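Local structure of EvdMO1 (Micromonospora carbonacea, 5T39) at residues A[172-184]-A[214-226]. The protein carries in this fragment a methyltransferase domain that binds S-adenosyl-L-homocysteine and probably transfers a methyl group from S-adenosylmethionine during everninomicin biosynthesis. Residues are numbered along the deposited sequence; the frame is centred on the assembly and turned at random.
Sequences GIYLSTHYWGSSD and RWLDRASLFAALE
Arg218 lays its CG over one face of the Tyr179 ring, 4.2 Å from the ring centroid, a CH-pi contact, while Leu216 O sits at the edge of that ring. The arginine chain runs extended from CG to NE and brings the edge of its guanidinium to Tyr179 OH, the two planes 85° apart; Phe222 CE2 covers one guanidinium face. Glu238 ties both ends together, accepting from Tyr179 OH and forming a salt bridge with Arg218 NE. The six-membered ring of Trp215 lies nearly parallel to the His178 ring but slid so far that they barely overlap, and its CZ3 instead rests 3.5 Å from His178 CB. Trp180 N lies in the plane of the Trp215 ring at its edge, and Trp215 CE3 comes to the edge of the Trp180 ring.

Trp180 N gives an almost straight hydrogen bond of 2.8 Å to Leu216 O. Water fills in beside it, one molecule joining His178 O to Leu216 N, another Trp180 O to Arg218 N. Asp217, the N-cap of helix 218-228, has its CG between backbone N and carbonyl carbon (chi1 68°), which turns OD1 to Ser220 N and Ser220 OG, which reach it from opposite faces of the carboxylate plane, and leaves the anti side of OD2 for Ser183 OG at 2.7 Å. An alanine here would probably leave the helix's first turn uncapped and Ser183 OG without this acceptor.

Farther along, Leu175 CD2 touches Leu221 CD1 and Leu225 CD2, each at 4.2 Å. Helix 218-228 thus packs against strand 172-180, which lies between strands 146-150 and 244-252 in the Rossmann-like sheet, while residues 214-216, the end of edge strand 212-216 of the three-stranded sheet, cross the C-terminal part of strand 172-180, the axes of the two segments at 81°.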
ATOM      1  N   GLY A 172      -2.802  -1.236  14.619  1.00  8.27           N
ATOM      2  CA  GLY A 172      -1.892  -2.138  13.953  1.00  8.38           C
ATOM      3  C   GLY A 172      -1.521  -1.647  12.573  1.00  7.92           C
ATOM      4  O   GLY A 172      -2.374  -1.139  11.842  1.00  8.35           O
ATOM      5  N   ILE A 173      -0.257  -1.814  12.201  1.00  7.77           N
ATOM      6  CA  ILE A 173       0.198  -1.497  10.852  1.00  7.84           C
ATOM      7  C   ILE A 173       1.108  -2.608  10.356  1.00  7.73           C
ATOM      8  O   ILE A 173       1.971  -3.106  11.087  1.00  9.03           O
ATOM      9  CB  ILE A 173       0.888  -0.116  10.791  1.00  7.98           C
ATOM     10  CG1 ILE A 173       1.169   0.294   9.333  1.00  8.40           C
ATOM     11  CG2 ILE A 173       2.161  -0.079  11.651  1.00  8.99           C
ATOM     12  CD1 ILE A 173       1.654   1.718   9.196  1.00  9.69           C
ATOM     13  N   TYR A 174       0.917  -3.002   9.102  1.00  7.50           N
ATOM     14  CA  TYR A 174       1.834  -3.871   8.376  1.00  7.91           C
ATOM     15  C   TYR A 174       2.527  -2.954   7.386  1.00  7.54           C
ATOM     16  O   TYR A 174       1.888  -2.449   6.459  1.00  8.27           O
ATOM     17  CB  TYR A 174       1.065  -4.985   7.680  1.00  8.30           C
ATOM     18  CG  TYR A 174       1.900  -6.013   6.960  1.00  9.09           C
ATOM     19  CD1 TYR A 174       2.081  -7.282   7.489  1.00 10.25           C
ATOM     20  CD2 TYR A 174       2.498  -5.722   5.743  1.00  9.25           C
ATOM     21  CE1 TYR A 174       2.824  -8.236   6.824  1.00 10.81           C
ATOM     22  CE2 TYR A 174       3.237  -6.674   5.070  1.00 10.40           C
ATOM     23  CZ  TYR A 174       3.392  -7.928   5.622  1.00 11.06           C
ATOM     24  OH  TYR A 174       4.118  -8.903   4.984  1.00 12.67           O
ATOM     25  N   LEU A 175       3.799  -2.673   7.629  1.00  7.53           N
ATOM     26  CA  LEU A 175       4.547  -1.660   6.897  1.00  7.59           C
ATOM     27  C   LEU A 175       5.653  -2.333   6.100  1.00  7.83           C
ATOM     28  O   LEU A 175       6.531  -2.972   6.677  1.00  8.98           O
ATOM     29  CB  LEU A 175       5.155  -0.660   7.883  1.00  8.11           C
ATOM     30  CG  LEU A 175       6.049   0.414   7.261  1.00  8.61           C
ATOM     31  CD1 LEU A 175       5.214   1.353   6.398  1.00  9.19           C
ATOM     32  CD2 LEU A 175       6.789   1.171   8.347  1.00  9.50           C
ATOM     33  N   SER A 176       5.637  -2.155   4.783  1.00  7.80           N
ATOM     34  CA  SER A 176       6.716  -2.614   3.918  1.00  8.31           C
ATOM     35  C   SER A 176       7.261  -1.380   3.221  1.00  8.35           C
ATOM     36  O   SER A 176       6.503  -0.663   2.557  1.00  8.51           O
ATOM     37  CB  SER A 176       6.183  -3.629   2.914  1.00  9.23           C
ATOM     38  OG  SER A 176       7.200  -4.068   2.036  1.00 10.26           O
ATOM     39  N   THR A 177       8.550  -1.095   3.421  1.00  8.48           N
ATOM     40  CA  THR A 177       9.120   0.139   2.909  1.00  8.55           C
ATOM     41  C   THR A 177      10.614  -0.009   2.687  1.00  8.88           C
ATOM     42  O   THR A 177      11.277  -0.849   3.296  1.00 10.02           O
ATOM     43  CB  THR A 177       8.850   1.304   3.881  1.00  8.98           C
ATOM     44  OG1 THR A 177       9.230   2.542   3.272  1.00  9.42           O
ATOM     45  CG2 THR A 177       9.558   1.128   5.214  1.00  9.50           C
ATOM     46  N   HIS A 178      11.138   0.865   1.837  1.00  9.20           N
ATOM     47  CA  HIS A 178      12.562   1.138   1.845  1.00 10.11           C
ATOM     48  C   HIS A 178      12.908   2.167   2.916  1.00 10.18           C
ATOM     49  O   HIS A 178      12.072   2.957   3.362  1.00 10.51           O
ATOM     50  CB  HIS A 178      13.008   1.719   0.512  1.00 11.95           C
ATOM     51  CG  HIS A 178      12.808   0.802  -0.647  1.00 14.21           C
ATOM     52  ND1 HIS A 178      13.394  -0.442  -0.724  1.00 15.96           N
ATOM     53  CD2 HIS A 178      12.112   0.963  -1.796  1.00 16.53           C
ATOM     54  CE1 HIS A 178      13.050  -1.017  -1.863  1.00 18.06           C
ATOM     55  NE2 HIS A 178      12.275  -0.184  -2.534  1.00 18.46           N
ATOM     56  N   TYR A 179      14.180   2.162   3.300  1.00 10.00           N
ATOM     57  CA  TYR A 179      14.768   3.224   4.099  1.00 10.19           C
ATOM     58  C   TYR A 179      16.198   3.394   3.599  1.00 10.77           C
ATOM     59  O   TYR A 179      16.705   2.571   2.834  1.00 11.09           O
ATOM     60  CB  TYR A 179      14.654   2.967   5.619  1.00 10.49           C
ATOM     61  CG  TYR A 179      15.503   1.835   6.131  1.00 10.15           C
ATOM     62  CD1 TYR A 179      15.002   0.542   6.259  1.00  9.62           C
ATOM     63  CD2 TYR A 179      16.826   2.061   6.489  1.00 10.39           C
ATOM     64  CE1 TYR A 179      15.804  -0.490   6.727  1.00 10.10           C
ATOM     65  CE2 TYR A 179      17.624   1.045   6.952  1.00 10.70           C
ATOM     66  CZ  TYR A 179      17.120  -0.229   7.064  1.00 10.60           C
ATOM     67  OH  TYR A 179      17.957  -1.230   7.511  1.00 11.70           O
ATOM     68  N   TRP A 180      16.842   4.476   4.011  1.00 11.34           N
ATOM     69  CA  TRP A 180      18.175   4.815   3.530  1.00 12.73           C
ATOM     70  C   TRP A 180      19.208   4.331   4.536  1.00 13.09           C
ATOM     71  O   TRP A 180      19.062   4.562   5.738  1.00 12.95           O
ATOM     72  CB  TRP A 180      18.284   6.322   3.332  1.00 14.31           C
ATOM     73  CG  TRP A 180      19.560   6.740   2.695  1.00 16.22           C
ATOM     74  CD1 TRP A 180      20.553   7.466   3.275  1.00 17.46           C
ATOM     75  CD2 TRP A 180      20.001   6.454   1.355  1.00 18.12           C
ATOM     76  NE1 TRP A 180      21.578   7.660   2.388  1.00 18.72           N
ATOM     77  CE2 TRP A 180      21.270   7.047   1.203  1.00 19.11           C
ATOM     78  CE3 TRP A 180      19.449   5.760   0.274  1.00 19.56           C
ATOM     79  CZ2 TRP A 180      21.995   6.975   0.011  1.00 20.76           C
ATOM     80  CZ3 TRP A 180      20.173   5.691  -0.915  1.00 21.15           C
ATOM     81  CH2 TRP A 180      21.433   6.292  -1.030  1.00 21.41           C
ATOM     82  N   GLY A 181      20.262   3.676   4.036  1.00 13.88           N
ATOM     83  CA  GLY A 181      21.216   2.943   4.852  1.00 14.25           C
ATOM     84  C   GLY A 181      22.315   3.738   5.514  1.00 15.55           C
ATOM     85  O   GLY A 181      23.165   3.144   6.184  1.00 16.86           O
ATOM     86  N   SER A 182      22.338   5.053   5.350  1.00 16.11           N
ATOM     87  CA  SER A 182      23.363   5.897   5.936  1.00 17.74           C
ATOM     88  C   SER A 182      22.703   7.110   6.569  1.00 17.83           C
ATOM     89  O   SER A 182      21.594   7.500   6.199  1.00 19.49           O
ATOM     90  CB  SER A 182      24.351   6.354   4.874  1.00 19.75           C
ATOM     91  OG  SER A 182      25.290   7.265   5.419  1.00 21.41           O
ATOM     92  N   SER A 183      23.371   7.671   7.560  1.00 17.19           N
ATOM     93  CA  SER A 183      22.935   8.914   8.163  1.00 17.30           C
ATOM     94  C   SER A 183      23.788  10.088   7.718  1.00 17.60           C
ATOM     95  O   SER A 183      23.465  11.237   8.031  1.00 18.52           O
ATOM     96  CB  SER A 183      22.947   8.782   9.689  1.00 17.46           C
ATOM     97  OG  SER A 183      22.143   7.686  10.095  1.00 17.76           O
ATOM     98  N   ASP A 184      24.845   9.833   6.959  1.00 17.66           N
ATOM     99  CA  ASP A 184      25.786  10.888   6.628  1.00 18.26           C
ATOM    100  C   ASP A 184      25.161  11.890   5.673  1.00 17.87           C
ATOM    101  O   ASP A 184      24.604  11.520   4.635  1.00 18.64           O
ATOM    102  CB  ASP A 184      27.028  10.299   5.983  1.00 20.09           C
ATOM    103  CG  ASP A 184      28.042  11.370   5.642  1.00 22.46           C
ATOM    104  OD1 ASP A 184      28.254  12.254   6.502  1.00 23.44           O
ATOM    105  OD2 ASP A 184      28.605  11.356   4.528  1.00 23.11           O
ATOM    106  N   ARG A 214      10.709  12.114   0.963  1.00  8.38           N
ATOM    107  CA  ARG A 214      11.767  11.989   1.958  1.00  8.62           C
ATOM    108  C   ARG A 214      11.857  10.549   2.418  1.00  8.62           C
ATOM    109  O   ARG A 214      10.859   9.972   2.861  1.00  9.92           O
ATOM    110  CB  ARG A 214      11.550  12.896   3.165  1.00  8.72           C
ATOM    111  CG  ARG A 214      11.717  14.352   2.827  1.00  9.28           C
ATOM    112  CD  ARG A 214      11.594  15.236   4.047  1.00  9.84           C
ATOM    113  NE  ARG A 214      11.773  16.655   3.753  1.00 10.96           N
ATOM    114  CZ  ARG A 214      10.812  17.460   3.334  1.00 11.26           C
ATOM    115  NH1 ARG A 214       9.596  17.001   3.112  1.00 11.85           N
ATOM    116  NH2 ARG A 214      11.078  18.739   3.100  1.00 12.64           N
ATOM    117  N   TRP A 215      13.044   9.978   2.309  1.00  9.02           N
ATOM    118  CA  TRP A 215      13.346   8.690   2.909  1.00  9.69           C
ATOM    119  C   TRP A 215      13.928   8.925   4.294  1.00  9.64           C
ATOM    120  O   TRP A 215      14.557   9.948   4.550  1.00 10.69           O
ATOM    121  CB  TRP A 215      14.367   7.921   2.073  1.00 11.30           C
ATOM    122  CG  TRP A 215      13.909   7.416   0.745  1.00 12.18           C
ATOM    123  CD1 TRP A 215      13.039   8.001  -0.124  1.00 13.94           C
ATOM    124  CD2 TRP A 215      14.335   6.201   0.130  1.00 11.40           C
ATOM    125  NE1 TRP A 215      12.899   7.219  -1.251  1.00 14.09           N
ATOM    126  CE2 TRP A 215      13.687   6.107  -1.114  1.00 12.49           C
ATOM    127  CE3 TRP A 215      15.209   5.185   0.512  1.00 10.94           C
ATOM    128  CZ2 TRP A 215      13.880   5.028  -1.974  1.00 12.85           C
ATOM    129  CZ3 TRP A 215      15.409   4.132  -0.340  1.00 12.03           C
ATOM    130  CH2 TRP A 215      14.747   4.057  -1.570  1.00 12.79           C
ATOM    131  N   LEU A 216      13.740   7.959   5.183  1.00  9.75           N
ATOM    132  CA  LEU A 216      14.270   7.996   6.541  1.00 10.21           C
ATOM    133  C   LEU A 216      15.489   7.092   6.657  1.00 10.04           C
ATOM    134  O   LEU A 216      15.586   6.081   5.960  1.00 10.92           O
ATOM    135  CB  LEU A 216      13.199   7.521   7.521  1.00 10.50           C
ATOM    136  CG  LEU A 216      11.990   8.461   7.611  1.00 11.14           C
ATOM    137  CD1 LEU A 216      10.810   7.796   8.272  1.00 12.34           C
ATOM    138  CD2 LEU A 216      12.326   9.713   8.374  1.00 14.15           C
ATOM    139  N   ASP A 217      16.417   7.447   7.554  1.00 10.22           N
ATOM    140  CA  ASP A 217      17.382   6.442   7.989  1.00 10.55           C
ATOM    141  C   ASP A 217      16.706   5.479   8.966  1.00 10.00           C
ATOM    142  O   ASP A 217      15.552   5.663   9.348  1.00  9.79           O
ATOM    143  CB  ASP A 217      18.685   7.066   8.513  1.00 11.69           C
ATOM    144  CG  ASP A 217      18.538   7.832   9.815  1.00 12.12           C
ATOM    145  OD1 ASP A 217      17.425   7.911  10.373  1.00 12.15           O
ATOM    146  OD2 ASP A 217      19.579   8.374  10.281  1.00 14.01           O
ATOM    147  N   ARG A 218      17.409   4.413   9.340  1.00 10.11           N
ATOM    148  CA  ARG A 218      16.757   3.373  10.128  1.00  9.83           C
ATOM    149  C   ARG A 218      16.320   3.899  11.482  1.00  9.80           C
ATOM    150  O   ARG A 218      15.204   3.625  11.937  1.00  9.67           O
ATOM    151  CB  ARG A 218      17.662   2.154  10.306  1.00 10.30           C
ATOM    152  CG  ARG A 218      16.870   0.921  10.728  1.00 10.49           C
ATOM    153  CD  ARG A 218      17.782  -0.260  11.011  1.00 10.72           C
ATOM    154  NE  ARG A 218      17.049  -1.514  11.200  1.00 11.03           N
ATOM    155  CZ  ARG A 218      16.471  -1.904  12.335  1.00 10.96           C
ATOM    156  NH1 ARG A 218      16.536  -1.159  13.435  1.00 11.80           N
ATOM    157  NH2 ARG A 218      15.845  -3.076  12.379  1.00 11.00           N
ATOM    158  N   ALA A 219      17.202   4.634  12.161  1.00 10.48           N
ATOM    159  CA  ALA A 219      16.855   5.133  13.482  1.00 10.90           C
ATOM    160  C   ALA A 219      15.636   6.039  13.406  1.00 10.24           C
ATOM    161  O   ALA A 219      14.775   6.009  14.286  1.00 10.47           O
ATOM    162  CB  ALA A 219      18.036   5.885  14.094  1.00 12.19           C
ATOM    163  N   SER A 220      15.555   6.868  12.368  1.00  9.92           N
ATOM    164  CA  SER A 220      14.427   7.780  12.263  1.00  9.58           C
ATOM    165  C   SER A 220      13.145   7.046  11.903  1.00  9.14           C
ATOM    166  O   SER A 220      12.070   7.453  12.346  1.00  9.24           O
ATOM    167  CB  SER A 220      14.722   8.884  11.253  1.00 10.08           C
ATOM    168  OG  SER A 220      15.815   9.672  11.687  1.00 11.18           O
ATOM    169  N   LEU A 221      13.231   5.979  11.103  1.00  9.12           N
ATOM    170  CA  LEU A 221      12.057   5.162  10.830  1.00  8.50           C
ATOM    171  C   LEU A 221      11.507   4.562  12.112  1.00  8.53           C
ATOM    172  O   LEU A 221      10.298   4.615  12.367  1.00  8.62           O
ATOM    173  CB  LEU A 221      12.403   4.069   9.819  1.00  9.02           C
ATOM    174  CG  LEU A 221      11.291   3.057   9.557  1.00  9.82           C
ATOM    175  CD1 LEU A 221      10.052   3.727   8.984  1.00 10.91           C
ATOM    176  CD2 LEU A 221      11.795   1.954   8.643  1.00 11.15           C
ATOM    177  N   PHE A 222      12.380   3.975  12.933  1.00  8.84           N
ATOM    178  CA  PHE A 222      11.915   3.375  14.179  1.00  9.39           C
ATOM    179  C   PHE A 222      11.413   4.441  15.143  1.00  9.61           C
ATOM    180  O   PHE A 222      10.401   4.229  15.822  1.00 10.27           O
ATOM    181  CB  PHE A 222      12.998   2.474  14.777  1.00 10.18           C
ATOM    182  CG  PHE A 222      13.013   1.106  14.161  1.00 10.16           C
ATOM    183  CD1 PHE A 222      12.535   0.014  14.864  1.00 11.58           C
ATOM    184  CD2 PHE A 222      13.451   0.905  12.866  1.00 10.82           C
ATOM    185  CE1 PHE A 222      12.511  -1.249  14.294  1.00 11.91           C
ATOM    186  CE2 PHE A 222      13.396  -0.351  12.281  1.00 11.41           C
ATOM    187  CZ  PHE A 222      12.927  -1.430  13.004  1.00 11.94           C
ATOM    188  N   ALA A 223      12.084   5.596  15.203  1.00  9.64           N
ATOM    189  CA  ALA A 223      11.582   6.676  16.044  1.00 10.21           C
ATOM    190  C   ALA A 223      10.213   7.155  15.576  1.00  9.51           C
ATOM    191  O   ALA A 223       9.333   7.424  16.394  1.00 10.10           O
ATOM    192  CB  ALA A 223      12.574   7.838  16.073  1.00 10.86           C
ATOM    193  N   ALA A 224      10.017   7.268  14.259  1.00  8.91           N
ATOM    194  CA  ALA A 224       8.732   7.730  13.734  1.00  8.96           C
ATOM    195  C   ALA A 224       7.619   6.741  14.054  1.00  8.76           C
ATOM    196  O   ALA A 224       6.496   7.141  14.378  1.00  9.06           O
ATOM    197  CB  ALA A 224       8.840   7.950  12.229  1.00  9.39           C
ATOM    198  N   LEU A 225       7.915   5.441  13.989  1.00  8.67           N
ATOM    199  CA  LEU A 225       6.938   4.438  14.398  1.00  8.90           C
ATOM    200  C   LEU A 225       6.589   4.597  15.865  1.00  9.49           C
ATOM    201  O   LEU A 225       5.406   4.635  16.233  1.00  9.85           O
ATOM    202  CB  LEU A 225       7.496   3.037  14.140  1.00  9.40           C
ATOM    203  CG  LEU A 225       7.402   2.589  12.692  1.00 10.14           C
ATOM    204  CD1 LEU A 225       8.366   1.457  12.429  1.00 11.05           C
ATOM    205  CD2 LEU A 225       5.970   2.186  12.353  1.00 10.83           C
ATOM    206  N   GLU A 226       7.618   4.692  16.719  0.57  9.77           N
ATOM    207  CA  GLU A 226       7.418   4.861  18.158  0.57 10.97           C
ATOM    208  C   GLU A 226       6.599   6.111  18.450  0.57 10.44           C
ATOM    209  O   GLU A 226       5.657   6.082  19.250  0.57 11.22           O
ATOM    210  CB  GLU A 226       8.786   4.946  18.851  0.57 12.63           C
ATOM    211  CG  GLU A 226       8.791   5.370  20.333  0.57 14.45           C
ATOM    212  CD  GLU A 226       8.506   4.238  21.296  0.57 16.25           C
ATOM    213  OE1 GLU A 226       8.357   4.525  22.501  0.57 17.78           O
ATOM    214  OE2 GLU A 226       8.442   3.071  20.863  0.57 16.35           O
TER
HETATM  215  O   HOH W   1      12.022   5.740   4.415  1.00 13.05           O
HETATM  216  O   HOH W   2      19.994   3.855   8.130  1.00 13.63           O